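Local coordinates for protein anthranilate-CoA ligase (Stigmatella aurantiaca, PDB 4WV3) that belongs to the ANL superfamily of AMP-binding enzymes, combining a large AMP-binding part with a smaller AMP-binding-enzyme C-terminal domain, at residues I169-Y174 with K190-T195; C319-H324 with L375-N380; R385-F388 with W392-T395. All coordinates share one frame; numbering follows the deposited sequence.

How the contacts relate
The three contacts follow one another along the chain, and none nests or crosses. Contact 1 comes first. It closes a short loop that holds strand 183-188 and joins strand 169-175 to the start of helix 191-204. Contact 2 then closes a longer loop of 50 residues. It brings the turn after strand 313-318, which lines the ligand pocket, to the loop before helix 381-387. Contact 3 closes a tight turn between the end of that helix and strand 392-401. Contacts 1 and 2 touch through Tyr-192 and Phe-323, and contacts 2 and 3 through Tyr-377 and Phe-388. Contacts 1 and 3 stay about 9 Å apart at their nearest atoms.

Contact 1 (I169-Y174 with K190-T195); sequences ICSLNY and KDYPLT
Cys-170 and Ser-171 are neighbours on one strand, yet both reach Tyr-192, the serine its hydroxyl and the cysteine its ring. A classic beta bulge allows this: the two residues together face His-187 on the partner strand, so the usual alternation of sides is broken. The strand is half of the two-stranded antiparallel hairpin 169-175/183-188. In ANL enzymes a hairpin of this kind carries the glycine-rich phosphate-binding loop at its turn. The ring belongs to the first turn of helix 191-204, which follows the hairpin.

Ser-171 OG lies at the edge of the Tyr-192 ring, in its plane, and is hydrogen-bonded to Tyr-192 OH at 2.6 Å. Either hydroxyl could be the donor. Cys-170 comes from another direction. Its SG lies 4.4 Å from the centroid of the Tyr-192 ring and 53° off the ring normal, an oblique sulfur-aromatic contact. In both residues the gamma atom sits between the backbone N and carbonyl carbon (chi1 68° and 66°), which turns sulfur and oxygen alike to the tyrosine. The three residues are buried. Ile-229 of helix 221-234 and the ring of Phe-323, in an edge-to-face pair, also pack on Tyr-192.

Lys-190 NZ forms a salt bridge with Asp-191 OD1 at 2.8 Å, on the syn side of the carboxylate, and is also hydrogen-bonded to Glu-371 O. Asp-191 OD2 meets His-187 ND1 and Ala-188 N, and so links the helix back to the hairpin. Asp-191 O accepts twice, from Thr-195 N at 3.0 Å and from Thr-195 OG1 at 2.8 Å.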
loop_
_atom_site.group_PDB
_atom_site.type_symbol
_atom_site.label_atom_id
_atom_site.label_comp_id
_atom_site.label_asym_id
_atom_site.label_seq_id
_atom_site.Cartn_x
_atom_site.Cartn_y
_atom_site.Cartn_z
ATOM N N ILE A 169 -19.529 -4.263 -6.675
ATOM C CA ILE A 169 -18.099 -4.062 -6.873
ATOM C C ILE A 169 -17.829 -2.814 -7.710
ATOM O O ILE A 169 -18.467 -2.602 -8.741
ATOM C CB ILE A 169 -17.456 -5.281 -7.564
ATOM C CG1 ILE A 169 -17.799 -6.568 -6.809
ATOM C CG2 ILE A 169 -15.948 -5.104 -7.677
ATOM C CD1 ILE A 169 -17.330 -6.577 -5.371
ATOM N N CYS A 170 -16.885 -1.990 -7.263
ATOM C CA CYS A 170 -16.518 -0.785 -8.001
ATOM C C CYS A 170 -15.030 -0.744 -8.343
ATOM O O CYS A 170 -14.595 0.085 -9.142
ATOM C CB CYS A 170 -16.912 0.475 -7.225
ATOM S SG CYS A 170 -15.985 0.756 -5.702
ATOM N N SER A 171 -14.253 -1.638 -7.741
ATOM C CA SER A 171 -12.820 -1.690 -8.015
ATOM C C SER A 171 -12.236 -3.092 -7.872
ATOM O O SER A 171 -12.783 -3.939 -7.167
ATOM C CB SER A 171 -12.058 -0.711 -7.117
ATOM O OG SER A 171 -12.126 -1.100 -5.756
ATOM N N LEU A 172 -11.117 -3.321 -8.551
ATOM C CA LEU A 172 -10.420 -4.599 -8.497
ATOM C C LEU A 172 -8.914 -4.369 -8.429
ATOM O O LEU A 172 -8.305 -3.887 -9.386
ATOM C CB LEU A 172 -10.774 -5.449 -9.718
ATOM C CG LEU A 172 -10.071 -6.802 -9.847
ATOM C CD1 LEU A 172 -10.351 -7.669 -8.632
ATOM C CD2 LEU A 172 -10.506 -7.507 -11.123
ATOM N N ASN A 173 -8.318 -4.710 -7.292
ATOM C CA ASN A 173 -6.884 -4.526 -7.096
ATOM C C ASN A 173 -6.123 -5.843 -7.076
ATOM O O ASN A 173 -6.443 -6.745 -6.303
ATOM C CB ASN A 173 -6.613 -3.746 -5.807
ATOM C CG ASN A 173 -7.047 -2.299 -5.904
ATOM O OD1 ASN A 173 -6.270 -1.433 -6.304
ATOM N ND2 ASN A 173 -8.295 -2.030 -5.538
ATOM N N TYR A 174 -5.112 -5.945 -7.931
ATOM C CA TYR A 174 -4.300 -7.153 -8.013
ATOM C C TYR A 174 -3.077 -7.078 -7.107
ATOM O O TYR A 174 -2.077 -6.442 -7.440
ATOM C CB TYR A 174 -3.890 -7.432 -9.460
ATOM C CG TYR A 174 -4.996 -8.052 -10.283
ATOM C CD1 TYR A 174 -5.122 -9.431 -10.380
ATOM C CD2 TYR A 174 -5.921 -7.260 -10.950
ATOM C CE1 TYR A 174 -6.131 -10.006 -11.125
ATOM C CE2 TYR A 174 -6.937 -7.826 -11.698
ATOM C CZ TYR A 174 -7.037 -9.200 -11.782
ATOM O OH TYR A 174 -8.043 -9.772 -12.525
ATOM N N LYS A 190 -19.338 0.660 -0.792
ATOM C CA LYS A 190 -19.449 0.964 0.632
ATOM C C LYS A 190 -18.098 1.041 1.338
ATOM O O LYS A 190 -17.947 1.762 2.322
ATOM C CB LYS A 190 -20.337 -0.068 1.335
ATOM C CG LYS A 190 -19.797 -1.489 1.301
ATOM C CD LYS A 190 -20.603 -2.410 2.202
ATOM C CE LYS A 190 -20.129 -3.851 2.086
ATOM N NZ LYS A 190 -18.686 -4.002 2.429
ATOM N N ASP A 191 -17.118 0.302 0.828
ATOM C CA ASP A 191 -15.818 0.199 1.480
ATOM C C ASP A 191 -15.059 1.522 1.503
ATOM O O ASP A 191 -14.244 1.764 2.393
ATOM C CB ASP A 191 -14.972 -0.880 0.802
ATOM C CG ASP A 191 -15.613 -2.249 0.873
ATOM O OD1 ASP A 191 -16.358 -2.504 1.844
ATOM O OD2 ASP A 191 -15.376 -3.070 -0.038
ATOM N N TYR A 192 -15.335 2.378 0.527
ATOM C CA TYR A 192 -14.609 3.640 0.395
ATOM C C TYR A 192 -14.952 4.698 1.456
ATOM O O TYR A 192 -14.049 5.220 2.110
ATOM C CB TYR A 192 -14.720 4.191 -1.034
ATOM C CG TYR A 192 -13.892 3.414 -2.030
ATOM C CD1 TYR A 192 -12.699 3.928 -2.517
ATOM C CD2 TYR A 192 -14.291 2.157 -2.467
ATOM C CE1 TYR A 192 -11.932 3.222 -3.421
ATOM C CE2 TYR A 192 -13.529 1.441 -3.370
ATOM C CZ TYR A 192 -12.350 1.979 -3.843
ATOM O OH TYR A 192 -11.585 1.276 -4.742
ATOM N N PRO A 193 -16.247 5.019 1.643
ATOM C CA PRO A 193 -16.524 5.978 2.718
ATOM C C PRO A 193 -16.332 5.357 4.100
ATOM O O PRO A 193 -16.067 6.078 5.064
ATOM C CB PRO A 193 -17.996 6.334 2.494
ATOM C CG PRO A 193 -18.566 5.149 1.811
ATOM C CD PRO A 193 -17.474 4.642 0.919
ATOM N N LEU A 194 -16.460 4.037 4.190
ATOM C CA LEU A 194 -16.284 3.333 5.456
ATOM C C LEU A 194 -14.844 3.403 5.957
ATOM O O LEU A 194 -14.601 3.759 7.110
ATOM C CB LEU A 194 -16.732 1.877 5.335
ATOM C CG LEU A 194 -18.230 1.603 5.465
ATOM C CD1 LEU A 194 -18.533 0.136 5.191
ATOM C CD2 LEU A 194 -18.718 2.004 6.844
ATOM N N THR A 195 -13.891 3.065 5.094
ATOM C CA THR A 195 -12.480 3.154 5.457
ATOM C C THR A 195 -12.068 4.606 5.674
ATOM O O THR A 195 -11.226 4.902 6.523
ATOM C CB THR A 195 -11.560 2.521 4.391
ATOM O OG1 THR A 195 -11.844 3.093 3.108
ATOM C CG2 THR A 195 -11.762 1.015 4.331
#

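Contact 2 (C319-H324 with L375-N380); sequences CTENFH and LSYWHN. With 3UK (5'-O-[(S)-[(2-aminobenzoyl)oxy](hydroxy)phosphoryl]adenosine), chain C.
Glu-321 and Tyr-377 meet with their flat groups nearly perpendicular, the carboxylate and ring planes 80° apart. Glu-321 OE2 lies at the edge of the Tyr-377 ring, in the ring plane, and accepts a hydrogen bond from Tyr-377 OH at 2.8 Å. The hydroxyl arrives on the anti side of OE2, 22° out of the carboxylate plane. In Glu-321, CG is anti to the carbonyl carbon and lies 3.7 Å from Tyr-377 OH, and a bend at chi2 (83°) brings the carboxylate to the hydroxyl. Ile-185 touches both side chains.

The same loop also binds the ligand, 5'-O-[(S)-[(2-aminobenzoyl)oxy](hydroxy)phosphoryl]adenosine. Thr-320 holds its phosphoryl oxygen O05 twice, through Thr-320 N at 3.2 Å and Thr-320 OG1 at 2.6 Å. The aminobenzoyl ring turns an edge to the face of the His-324 imidazole, a T-shaped arrangement, with ligand C29 3.6 Å above the imidazole centre. His-324 NE2 is bonded to Phe-222 O, which helps to set the rotation of the ring.

The Thr-Glu pair matches the core motif of ANL enzymes at this position. Its chemistry is divided: the threonine donates to the ligand, and the next residue accepts from a tyrosine, which ties the pocket loop to 375-380.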
loop_
_atom_site.group_PDB
_atom_site.type_symbol
_atom_site.label_atom_id
_atom_site.label_comp_id
_atom_site.label_asym_id
_atom_site.label_seq_id
_atom_site.Cartn_x
_atom_site.Cartn_y
_atom_site.Cartn_z
ATOM N N CYS A 319 -4.332 -4.011 4.786
ATOM C CA CYS A 319 -4.161 -4.957 3.695
ATOM C C CYS A 319 -5.169 -4.647 2.601
ATOM O O CYS A 319 -6.172 -3.975 2.845
ATOM C CB CYS A 319 -4.313 -6.399 4.185
ATOM S SG CYS A 319 -5.948 -6.821 4.825
ATOM N N THR A 320 -4.896 -5.128 1.395
ATOM C CA THR A 320 -5.756 -4.845 0.255
ATOM C C THR A 320 -7.114 -5.528 0.414
ATOM O O THR A 320 -8.129 -5.033 -0.076
ATOM C CB THR A 320 -5.084 -5.265 -1.067
ATOM O OG1 THR A 320 -3.761 -4.718 -1.121
ATOM C CG2 THR A 320 -5.881 -4.764 -2.263
ATOM N N GLU A 321 -7.129 -6.655 1.119
ATOM C CA GLU A 321 -8.372 -7.374 1.390
ATOM C C GLU A 321 -9.321 -6.545 2.254
ATOM O O GLU A 321 -10.540 -6.682 2.158
ATOM C CB GLU A 321 -8.089 -8.720 2.065
ATOM C CG GLU A 321 -7.426 -9.758 1.167
ATOM C CD GLU A 321 -5.919 -9.596 1.081
ATOM O OE1 GLU A 321 -5.387 -8.604 1.625
ATOM O OE2 GLU A 321 -5.264 -10.466 0.468
ATOM N N ASN A 322 -8.753 -5.689 3.099
ATOM C CA ASN A 322 -9.541 -4.812 3.960
ATOM C C ASN A 322 -9.558 -3.389 3.414
ATOM O O ASN A 322 -10.165 -2.492 4.000
ATOM C CB ASN A 322 -8.975 -4.817 5.381
ATOM C CG ASN A 322 -9.891 -4.132 6.377
ATOM O OD1 ASN A 322 -11.090 -4.404 6.419
ATOM N ND2 ASN A 322 -9.333 -3.225 7.171
ATOM N N PHE A 323 -8.874 -3.182 2.295
ATOM C CA PHE A 323 -8.790 -1.858 1.689
ATOM C C PHE A 323 -7.732 -1.001 2.378
ATOM O O PHE A 323 -6.796 -0.523 1.738
ATOM C CB PHE A 323 -10.149 -1.159 1.739
ATOM C CG PHE A 323 -10.268 0.008 0.800
ATOM C CD1 PHE A 323 -10.487 -0.196 -0.553
ATOM C CD2 PHE A 323 -10.159 1.306 1.269
ATOM C CE1 PHE A 323 -10.595 0.874 -1.420
ATOM C CE2 PHE A 323 -10.266 2.381 0.407
ATOM C CZ PHE A 323 -10.485 2.165 -0.940
ATOM N N HIS A 324 -7.887 -0.809 3.684
ATOM C CA HIS A 324 -6.940 -0.006 4.457
ATOM C C HIS A 324 -6.697 -0.466 5.896
ATOM O O HIS A 324 -7.033 -1.589 6.270
ATOM C CB HIS A 324 -7.383 1.459 4.426
ATOM C CG HIS A 324 -6.246 2.425 4.294
ATOM N ND1 HIS A 324 -5.672 3.054 5.378
ATOM C CD2 HIS A 324 -5.570 2.862 3.205
ATOM C CE1 HIS A 324 -4.695 3.839 4.963
ATOM N NE2 HIS A 324 -4.613 3.742 3.649
ATOM N N LEU A 375 -15.391 -9.846 0.019
ATOM C CA LEU A 375 -16.197 -11.039 0.240
ATOM C C LEU A 375 -15.441 -12.293 -0.191
ATOM O O LEU A 375 -15.569 -13.353 0.425
ATOM C CB LEU A 375 -17.526 -10.922 -0.506
ATOM C CG LEU A 375 -18.778 -11.305 0.285
ATOM C CD1 LEU A 375 -18.663 -10.836 1.727
ATOM C CD2 LEU A 375 -20.011 -10.707 -0.371
ATOM N N SER A 376 -14.650 -12.156 -1.251
ATOM C CA SER A 376 -13.802 -13.231 -1.748
ATOM C C SER A 376 -12.816 -12.663 -2.760
ATOM O O SER A 376 -12.930 -11.505 -3.160
ATOM C CB SER A 376 -14.641 -14.330 -2.404
ATOM O OG SER A 376 -15.289 -13.854 -3.570
ATOM N N TYR A 377 -11.845 -13.476 -3.168
ATOM C CA TYR A 377 -10.917 -13.075 -4.218
ATOM C C TYR A 377 -11.591 -13.186 -5.577
ATOM O O TYR A 377 -12.679 -13.751 -5.695
ATOM C CB TYR A 377 -9.659 -13.947 -4.207
ATOM C CG TYR A 377 -8.747 -13.722 -3.025
ATOM C CD1 TYR A 377 -8.047 -12.531 -2.882
ATOM C CD2 TYR A 377 -8.572 -14.706 -2.061
ATOM C CE1 TYR A 377 -7.208 -12.322 -1.804
ATOM C CE2 TYR A 377 -7.734 -14.506 -0.980
ATOM C CZ TYR A 377 -7.054 -13.312 -0.857
ATOM O OH TYR A 377 -6.219 -13.109 0.218
ATOM N N TRP A 378 -10.939 -12.648 -6.600
ATOM C CA TRP A 378 -11.413 -12.803 -7.968
ATOM C C TRP A 378 -10.648 -13.927 -8.659
ATOM O O TRP A 378 -9.426 -13.862 -8.804
ATOM C CB TRP A 378 -11.271 -11.493 -8.747
ATOM C CG TRP A 378 -11.784 -11.577 -10.154
ATOM C CD1 TRP A 378 -11.046 -11.522 -11.301
ATOM C CD2 TRP A 378 -13.148 -11.745 -10.562
ATOM N NE1 TRP A 378 -11.866 -11.637 -12.397
ATOM C CE2 TRP A 378 -13.161 -11.776 -11.972
ATOM C CE3 TRP A 378 -14.359 -11.868 -9.874
ATOM C CZ2 TRP A 378 -14.337 -11.927 -12.704
ATOM C CZ3 TRP A 378 -15.526 -12.017 -10.604
ATOM C CH2 TRP A 378 -15.506 -12.046 -12.004
ATOM N N HIS A 379 -11.381 -14.960 -9.066
ATOM C CA HIS A 379 -10.808 -16.133 -9.726
ATOM C C HIS A 379 -9.776 -16.870 -8.875
ATOM O O HIS A 379 -8.736 -17.295 -9.376
ATOM C CB HIS A 379 -10.225 -15.767 -11.094
ATOM C CG HIS A 379 -11.262 -15.424 -12.116
ATOM N ND1 HIS A 379 -10.952 -14.844 -13.327
ATOM C CD2 HIS A 379 -12.607 -15.582 -12.108
ATOM C CE1 HIS A 379 -12.061 -14.659 -14.020
ATOM N NE2 HIS A 379 -13.079 -15.098 -13.303
ATOM N N ASN A 380 -10.072 -17.020 -7.589
ATOM C CA ASN A 380 -9.264 -17.862 -6.717
ATOM C C ASN A 380 -10.121 -18.517 -5.639
ATOM O O ASN A 380 -10.050 -18.154 -4.464
ATOM C CB ASN A 380 -8.112 -17.074 -6.095
ATOM C CG ASN A 380 -6.829 -17.876 -6.039
ATOM O OD1 ASN A 380 -5.758 -17.382 -6.392
ATOM N ND2 ASN A 380 -6.933 -19.129 -5.609
HETATM C C10 3UK C . 1.891 -6.146 5.816
HETATM C C15 3UK C . 2.291 -4.485 7.630
HETATM C C17 3UK C . 3.424 -4.494 9.700
HETATM C C21 3UK C . 1.031 -7.155 6.526
HETATM C C26 3UK C . -1.623 -1.908 3.114
HETATM C C28 3UK C . -1.783 -0.079 4.683
HETATM O O01 3UK C . 0.320 -3.198 2.489
HETATM C C02 3UK C . -0.889 -3.181 2.552
HETATM O O03 3UK C . -1.652 -4.113 1.797
HETATM P P04 3UK C . -0.959 -5.350 1.076
HETATM O O05 3UK C . -2.051 -6.154 0.302
HETATM O O06 3UK C . -0.258 -6.346 2.123
HETATM C C07 3UK C . -0.722 -6.389 3.481
HETATM C C08 3UK C . 0.351 -7.017 4.322
HETATM O O09 3UK C . 1.461 -6.102 4.461
HETATM N N11 3UK C . 1.753 -4.857 6.411
HETATM C C12 3UK C . 1.083 -3.794 5.873
HETATM N N13 3UK C . 1.184 -2.745 6.735
HETATM C C14 3UK C . 1.927 -3.147 7.833
HETATM N N16 3UK C . 3.031 -5.132 8.567
HETATM N N18 3UK C . 3.114 -3.229 9.951
HETATM C C19 3UK C . 2.386 -2.521 9.074
HETATM N N20 3UK C . 2.058 -1.166 9.351
HETATM O O22 3UK C . 1.708 -8.396 6.592
HETATM C C23 3UK C . -0.149 -7.275 5.685
HETATM O O24 3UK C . -0.686 -8.609 5.777
HETATM O O25 3UK C . 0.066 -4.847 0.073
HETATM C C27 3UK C . -1.108 -1.222 4.187
HETATM C C29 3UK C . -3.004 0.362 4.070
HETATM C C30 3UK C . -3.521 -0.325 2.998
HETATM C C31 3UK C . -2.846 -1.466 2.499
HETATM N N32 3UK C . -3.395 -2.198 1.358
#

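Contact 3 (R385-F388 with W392-T395); sequences RQTF and WLAT
Phe-388 and Leu-393 form an antiparallel, non-hydrogen-bonded pair with their CA atoms 5.0 Å apart. They belong to a short beta-hairpin that starts straight after a helix: Thr-387 ends helix 381-387, and at Phe-388 the chain leaves helical geometry. The second arm is strand 392-401. The backbone bond between the two segments comes one residue further on: Ala-394 N donates to Thr-387 O at 3.0 Å, with an N-H...O angle of 171°. The last carbonyl of the helix is thus used by the strand. On its other side Leu-393 is backbone-bonded to Leu-368, so the hairpin extends the antiparallel sheet that includes strand 364-369.

Phe-388 and Leu-393 point to one face of this sheet and lie side by side. Leu-393 CD1 sits 3.6 Å from Phe-388 CD1, at a slant to the ring. The same methyl is 3.6 Å from Thr-387 CG2, so Leu-393 bridges two residues of the first arm. Thr-387 CG2 in turn lies over the centre of the Phe-388 ring, 4.2 Å above its plane. It reaches there because CG2 is anti to the backbone N, which leaves OG1 beside that N (chi1 -64°). OG1 is bonded back into the helix, to Lys-383 O.

Trp-392 leaves the strand on the side opposite Leu-393. Past the hairpin the strand runs into the ligand pocket. Thr-395 belongs to it, and Thr-395 OG1 is bonded to Asp-397 OD2, while Asp-397 OD1 binds the ligand. Back at the junction, Ala-394 CB rests 3.6 Å from Thr-387 O.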
loop_
_atom_site.group_PDB
_atom_site.type_symbol
_atom_site.label_atom_id
_atom_site.label_comp_id
_atom_site.label_asym_id
_atom_site.label_seq_id
_atom_site.Cartn_x
_atom_site.Cartn_y
_atom_site.Cartn_z
ATOM N N ARG A 385 -11.561 -19.238 0.303
ATOM C CA ARG A 385 -12.091 -20.007 1.422
ATOM C C ARG A 385 -11.021 -20.266 2.482
ATOM O O ARG A 385 -11.326 -20.689 3.597
ATOM C CB ARG A 385 -12.688 -21.320 0.916
ATOM C CG ARG A 385 -13.699 -21.117 -0.202
ATOM C CD ARG A 385 -14.085 -22.422 -0.878
ATOM N NE ARG A 385 -14.952 -23.251 -0.047
ATOM C CZ ARG A 385 -14.571 -24.384 0.531
ATOM N NH1 ARG A 385 -13.335 -24.832 0.363
ATOM N NH2 ARG A 385 -15.427 -25.073 1.272
ATOM N N GLN A 386 -9.767 -20.004 2.128
ATOM C CA GLN A 386 -8.667 -20.117 3.078
ATOM C C GLN A 386 -8.461 -18.806 3.821
ATOM O O GLN A 386 -7.964 -18.788 4.946
ATOM C CB GLN A 386 -7.373 -20.499 2.358
ATOM C CG GLN A 386 -7.318 -21.938 1.882
ATOM C CD GLN A 386 -6.052 -22.238 1.105
ATOM O OE1 GLN A 386 -5.351 -21.326 0.665
ATOM N NE2 GLN A 386 -5.752 -23.520 0.934
ATOM N N THR A 387 -8.852 -17.709 3.182
ATOM C CA THR A 387 -8.595 -16.376 3.714
ATOM C C THR A 387 -9.828 -15.768 4.375
ATOM O O THR A 387 -9.780 -15.345 5.530
ATOM C CB THR A 387 -8.094 -15.431 2.605
ATOM O OG1 THR A 387 -6.836 -15.904 2.106
ATOM C CG2 THR A 387 -7.921 -14.021 3.137
ATOM N N PHE A 388 -10.932 -15.728 3.639
ATOM C CA PHE A 388 -12.161 -15.125 4.136
ATOM C C PHE A 388 -12.978 -16.132 4.937
ATOM O O PHE A 388 -13.853 -16.806 4.397
ATOM C CB PHE A 388 -12.982 -14.573 2.970
ATOM C CG PHE A 388 -12.213 -13.636 2.082
ATOM C CD1 PHE A 388 -12.139 -12.286 2.379
ATOM C CD2 PHE A 388 -11.555 -14.107 0.958
ATOM C CE1 PHE A 388 -11.427 -11.421 1.569
ATOM C CE2 PHE A 388 -10.841 -13.246 0.144
ATOM C CZ PHE A 388 -10.779 -11.901 0.449
ATOM N N TRP A 392 -14.548 -13.394 9.925
ATOM C CA TRP A 392 -13.143 -13.177 10.249
ATOM C C TRP A 392 -12.237 -13.259 9.025
ATOM O O TRP A 392 -12.369 -14.158 8.196
ATOM C CB TRP A 392 -12.684 -14.164 11.324
ATOM C CG TRP A 392 -13.390 -13.973 12.625
ATOM C CD1 TRP A 392 -14.440 -14.700 13.103
ATOM C CD2 TRP A 392 -13.106 -12.979 13.616
ATOM N NE1 TRP A 392 -14.825 -14.224 14.333
ATOM C CE2 TRP A 392 -14.022 -13.167 14.671
ATOM C CE3 TRP A 392 -12.165 -11.950 13.715
ATOM C CZ2 TRP A 392 -14.023 -12.365 15.810
ATOM C CZ3 TRP A 392 -12.168 -11.155 14.847
ATOM C CH2 TRP A 392 -13.090 -11.366 15.879
ATOM N N LEU A 393 -11.315 -12.307 8.928
ATOM C CA LEU A 393 -10.385 -12.238 7.808
ATOM C C LEU A 393 -8.974 -12.617 8.242
ATOM O O LEU A 393 -8.401 -11.991 9.135
ATOM C CB LEU A 393 -10.382 -10.829 7.214
ATOM C CG LEU A 393 -9.374 -10.561 6.096
ATOM C CD1 LEU A 393 -9.703 -11.399 4.876
ATOM C CD2 LEU A 393 -9.342 -9.082 5.741
ATOM N N ALA A 394 -8.416 -13.643 7.607
ATOM C CA ALA A 394 -7.043 -14.052 7.878
ATOM C C ALA A 394 -6.078 -13.252 7.012
ATOM O O ALA A 394 -6.142 -13.307 5.785
ATOM C CB ALA A 394 -6.875 -15.540 7.626
ATOM N N THR A 395 -5.185 -12.504 7.654
ATOM C CA THR A 395 -4.247 -11.649 6.933
ATOM C C THR A 395 -2.926 -12.356 6.652
ATOM O O THR A 395 -2.132 -11.898 5.829
ATOM C CB THR A 395 -3.961 -10.345 7.703
ATOM O OG1 THR A 395 -3.384 -10.655 8.978
ATOM C CG2 THR A 395 -5.244 -9.554 7.908
#